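Local atomic coordinates of protein HIRA (Homo sapiens, PDB entry 5YJE), a protein that cooperates with ASF1A to promote replication-independent chromatin assembly and is required for the periodic repression of histone gene transcription during the cell cycle. Residues V68-G72 with G73-S77; S263-H266 with V267-Q270. All coordinates share one frame; numbering follows the deposited sequence.

Contact 1 (V68-G72 with G73-S77)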
loop_
_atom_site.group_PDB
_atom_site.type_symbol
_atom_site.label_atom_id
_atom_site.label_comp_id
_atom_site.label_asym_id
_atom_site.label_seq_id
_atom_site.Cartn_x
_atom_site.Cartn_y
_atom_site.Cartn_z
ATOM N N VAL B 68 -1.303 -35.208 -19.428
ATOM C CA VAL B 68 -1.952 -36.498 -19.625
ATOM C C VAL B 68 -2.812 -36.574 -20.889
ATOM O O VAL B 68 -3.183 -37.684 -21.307
ATOM C CB VAL B 68 -2.828 -36.858 -18.417
ATOM C CG1 VAL B 68 -1.977 -36.932 -17.164
ATOM C CG2 VAL B 68 -3.934 -35.838 -18.230
ATOM N N THR B 69 -3.148 -35.441 -21.509
ATOM C CA THR B 69 -3.886 -35.478 -22.764
ATOM C C THR B 69 -3.717 -34.148 -23.481
ATOM O O THR B 69 -3.253 -33.156 -22.906
ATOM C CB THR B 69 -5.374 -35.777 -22.546
ATOM O OG1 THR B 69 -5.958 -36.126 -23.798
ATOM C CG2 THR B 69 -6.104 -34.553 -22.007
ATOM N N VAL B 70 -4.124 -34.141 -24.744
ATOM C CA VAL B 70 -4.109 -32.942 -25.572
ATOM C C VAL B 70 -5.525 -32.662 -26.060
ATOM O O VAL B 70 -6.248 -33.583 -26.458
ATOM C CB VAL B 70 -3.147 -33.093 -26.768
ATOM C CG1 VAL B 70 -2.855 -31.729 -27.384
ATOM C CG2 VAL B 70 -1.889 -33.767 -26.336
ATOM N N VAL B 71 -5.934 -31.398 -26.011
ATOM C CA VAL B 71 -7.181 -30.959 -26.633
ATOM C C VAL B 71 -6.882 -29.681 -27.396
ATOM O O VAL B 71 -6.341 -28.726 -26.827
ATOM C CB VAL B 71 -8.330 -30.762 -25.613
ATOM C CG1 VAL B 71 -8.478 -32.001 -24.723
ATOM C CG2 VAL B 71 -8.139 -29.521 -24.750
ATOM N N GLY B 72 -7.177 -29.684 -28.690
ATOM C CA GLY B 72 -6.900 -28.519 -29.524
ATOM C C GLY B 72 -5.454 -28.075 -29.497
ATOM O O GLY B 72 -5.172 -26.869 -29.438
ATOM N N GLY B 73 -4.520 -29.025 -29.547
ATOM C CA GLY B 73 -3.110 -28.717 -29.421
ATOM C C GLY B 73 -2.657 -28.345 -28.026
ATOM O O GLY B 73 -1.447 -28.324 -27.776
ATOM N N VAL B 74 -3.580 -28.083 -27.105
ATOM C CA VAL B 74 -3.256 -27.662 -25.744
ATOM C C VAL B 74 -3.038 -28.894 -24.871
ATOM O O VAL B 74 -3.959 -29.695 -24.661
ATOM C CB VAL B 74 -4.368 -26.771 -25.170
ATOM C CG1 VAL B 74 -4.026 -26.328 -23.763
ATOM C CG2 VAL B 74 -4.630 -25.574 -26.095
ATOM N N LYS B 75 -1.816 -29.043 -24.370
ATOM C CA LYS B 75 -1.486 -30.093 -23.411
ATOM C C LYS B 75 -2.071 -29.770 -22.039
ATOM O O LYS B 75 -1.869 -28.672 -21.519
ATOM C CB LYS B 75 0.032 -30.234 -23.295
ATOM C CG LYS B 75 0.722 -30.758 -24.546
ATOM C CD LYS B 75 2.149 -31.218 -24.233
ATOM C CE LYS B 75 3.195 -30.314 -24.880
ATOM N NZ LYS B 75 3.330 -28.988 -24.188
ATOM N N LEU B 76 -2.767 -30.736 -21.439
ATOM C CA LEU B 76 -3.447 -30.546 -20.167
ATOM C C LEU B 76 -2.783 -31.363 -19.068
ATOM O O LEU B 76 -2.312 -32.480 -19.302
ATOM C CB LEU B 76 -4.922 -30.963 -20.259
ATOM C CG LEU B 76 -5.840 -30.307 -21.311
ATOM C CD1 LEU B 76 -7.231 -30.940 -21.224
ATOM C CD2 LEU B 76 -5.941 -28.793 -21.169
ATOM N N SER B 77 -2.779 -30.799 -17.872
ATOM C CA SER B 77 -2.393 -31.486 -16.665
ATOM C C SER B 77 -3.604 -31.534 -15.752
ATOM O O SER B 77 -4.419 -30.617 -15.741
ATOM C CB SER B 77 -1.206 -30.780 -15.975
ATOM O OG SER B 77 -0.104 -30.642 -16.860
#
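A methyl of Val-70 packs on Gly-73: CG1 comes to 3.5 Å from Gly-73 C, standing anti to its own backbone N (chi1 -164°). Gly-72 and Gly-73 form the two middle positions of a type I' turn running from Val-71 to Val-74, the tight reversal of a two-residue beta hairpin. Both have positive phi, readily adopted by glycine, and a side chain on Gly-73 would run into Gly-72 O.

Val-74 closes the turn with a double backbone grip on Val-71. Val-71 N gives a hydrogen bond of 2.9 Å to Val-74 O, and Val-74 N returns one of 2.8 Å to Val-71 O. This return bond arrives 55° out of the carbonyl plane, as is consistent with so tight a turn.

Lys-75 faces Val-70 as a non-hydrogen-bonded antiparallel pair, their CA atoms 4.4 Å apart and both side chains on the more exposed face. Its amine has a weak, long ion pair with Glu-67.

Leu-76 makes the next hydrogen-bonded pair: its N reaches Thr-69 O at 2.9 Å in a nearly straight bond (168°), while its own O accepts Val-68 N. On the other face, Leu-76 CD1 rests against Thr-69 CG2 and Val-71 CG1, 3.9 Å from each. The leucine runs alongside Thr-69 but crosses Val-71 at about a right angle.

Ser-77 carries the strand on away from the turn, its OG bonded to Glu-67 N and its backbone to Leu-92. Strands 60-71 and 74-83 are the two inner strands of a four-stranded antiparallel sheet, flanked by 49-53 and 86-92. The apolar face of the hairpin packs on the second subunit of the trimer, with Thr-69 on Val-264, Val-71 on Val-268 and Leu-76 on Thr-272 of that neighbouring subunit.

Contact 2 (S263-H266 with V267-Q270); sequences SVPH and VVQQ. With SO4 (sulfate ion), chain E.
The His-266 imidazole and the Gln-270 side chain stack one helical turn apart, ring and amide planes only 24° from parallel. Gln-270 CG makes a CH-pi contact over one ring face, 4.0 Å from the centroid and offset toward the rim, closest to NE2 at 3.7 Å. The histidine CG stands anti to the backbone N (chi1 -176°), which swings the ring out from the helix, where the Gln-270 side chain, leaning back toward the N-terminus, passes over its face. In the backbone, Gln-270 N bonds to His-266 O at 2.9 Å, and the Gln-270 amide is tied to Glu-307 of helix 290-307. With an alanine in place of Gln-270, this ring face would probably lose its cover and Glu-307 its amide partner.

On the loop side, Val-264 and Val-268 cross at about a right angle, Val-264 CG2 reaching Val-268 CB at 3.8 Å. The Pro-265 ring comes alongside Val-268 more loosely. Pro-265 O takes the Val-268 N-H at 2.9 Å, from above the carbonyl plane, and so binds the loop to the first turn of helix 266-286.

His-266 N points outward and donates to sulfate O2 at 2.6 Å. The ion probably comes from the crystallisation liquor, but its place is consistent with the pull of a helix N-terminus, whose partial positive charge would be expected to attract an anion.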
loop_
_atom_site.group_PDB
_atom_site.type_symbol
_atom_site.label_atom_id
_atom_site.label_comp_id
_atom_site.label_asym_id
_atom_site.label_seq_id
_atom_site.Cartn_x
_atom_site.Cartn_y
_atom_site.Cartn_z
ATOM N N SER B 263 24.996 -11.185 40.624
ATOM C CA SER B 263 26.057 -10.424 39.980
ATOM C C SER B 263 25.694 -8.967 39.709
ATOM O O SER B 263 26.595 -8.177 39.391
ATOM C CB SER B 263 26.414 -11.093 38.654
ATOM O OG SER B 263 25.203 -11.362 37.936
ATOM N N VAL B 264 24.416 -8.598 39.797
ATOM C CA VAL B 264 23.977 -7.232 39.490
ATOM C C VAL B 264 22.969 -6.778 40.519
ATOM O O VAL B 264 22.226 -7.586 41.106
ATOM C CB VAL B 264 23.353 -7.114 38.066
ATOM C CG1 VAL B 264 24.360 -7.481 36.997
ATOM C CG2 VAL B 264 22.073 -7.961 37.929
ATOM N N PRO B 265 22.894 -5.468 40.756
ATOM C CA PRO B 265 21.882 -4.931 41.667
ATOM C C PRO B 265 20.473 -5.120 41.133
ATOM O O PRO B 265 20.234 -5.231 39.931
ATOM C CB PRO B 265 22.232 -3.438 41.790
ATOM C CG PRO B 265 23.259 -3.163 40.729
ATOM C CD PRO B 265 23.915 -4.467 40.394
ATOM N N HIS B 266 19.530 -5.136 42.076
ATOM C CA HIS B 266 18.138 -5.445 41.777
ATOM C C HIS B 266 17.566 -4.615 40.630
ATOM O O HIS B 266 16.716 -5.109 39.863
ATOM C CB HIS B 266 17.303 -5.234 43.026
ATOM C CG HIS B 266 15.869 -5.603 42.854
ATOM N ND1 HIS B 266 15.478 -6.817 42.332
ATOM C CD2 HIS B 266 14.731 -4.942 43.171
ATOM C CE1 HIS B 266 14.159 -6.878 42.313
ATOM N NE2 HIS B 266 13.680 -5.756 42.823
ATOM N N VAL B 267 17.995 -3.354 40.506
ATOM C CA VAL B 267 17.428 -2.488 39.481
ATOM C C VAL B 267 17.684 -3.064 38.085
ATOM O O VAL B 267 16.837 -2.949 37.198
ATOM C CB VAL B 267 17.983 -1.053 39.619
ATOM C CG1 VAL B 267 19.479 -1.034 39.339
ATOM C CG2 VAL B 267 17.199 -0.073 38.687
ATOM N N VAL B 268 18.844 -3.696 37.879
ATOM C CA VAL B 268 19.173 -4.273 36.589
ATOM C C VAL B 268 18.224 -5.425 36.268
ATOM O O VAL B 268 17.796 -5.590 35.121
ATOM C CB VAL B 268 20.647 -4.718 36.576
ATOM C CG1 VAL B 268 21.013 -5.351 35.263
ATOM C CG2 VAL B 268 21.582 -3.530 36.872
ATOM N N GLN B 269 17.859 -6.221 37.273
ATOM C CA GLN B 269 16.916 -7.306 37.022
ATOM C C GLN B 269 15.522 -6.758 36.767
ATOM O O GLN B 269 14.766 -7.329 35.970
ATOM C CB GLN B 269 16.900 -8.312 38.182
ATOM C CG GLN B 269 16.075 -9.595 37.936
ATOM C CD GLN B 269 16.522 -10.774 38.800
ATOM O OE1 GLN B 269 17.067 -10.599 39.889
ATOM N NE2 GLN B 269 16.278 -11.979 38.319
ATOM N N GLN B 270 15.156 -5.656 37.424
ATOM C CA GLN B 270 13.899 -5.015 37.057
ATOM C C GLN B 270 13.928 -4.526 35.612
ATOM O O GLN B 270 12.932 -4.636 34.895
ATOM C CB GLN B 270 13.583 -3.859 37.988
ATOM C CG GLN B 270 13.274 -4.270 39.430
ATOM C CD GLN B 270 12.989 -3.042 40.283
ATOM O OE1 GLN B 270 13.812 -2.134 40.355
ATOM N NE2 GLN B 270 11.808 -2.991 40.890
HETATM S S SO4 E . 20.107 -4.067 45.570
HETATM O O1 SO4 E . 21.088 -4.307 46.629
HETATM O O2 SO4 E . 20.208 -5.186 44.633
HETATM O O3 SO4 E . 20.439 -2.843 44.898
HETATM O O4 SO4 E . 18.747 -4.028 46.090
#

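In this C-terminal portion of HIRA, contact 1 is partly buried, with Val-71, Val-74 and Leu-76 buried, facing a neighbouring subunit, whereas contact 2 is a surface contact at the start of a helix. They share no elements: one turns a hairpin in a four-stranded sheet, the other starts helix 266-286, on opposite sides of the chain's centre with nearest atoms about 59 Å apart. Paired strand backbones and an aliphatic cluster make the first; a loop-to-helix turn, an imidazole-amide stack and an anion make the second. Yet in the trimer the apolar face of contact 1 meets the contact 2 region of a neighbouring subunit, so two distant parts of the chain serve one kind of interface.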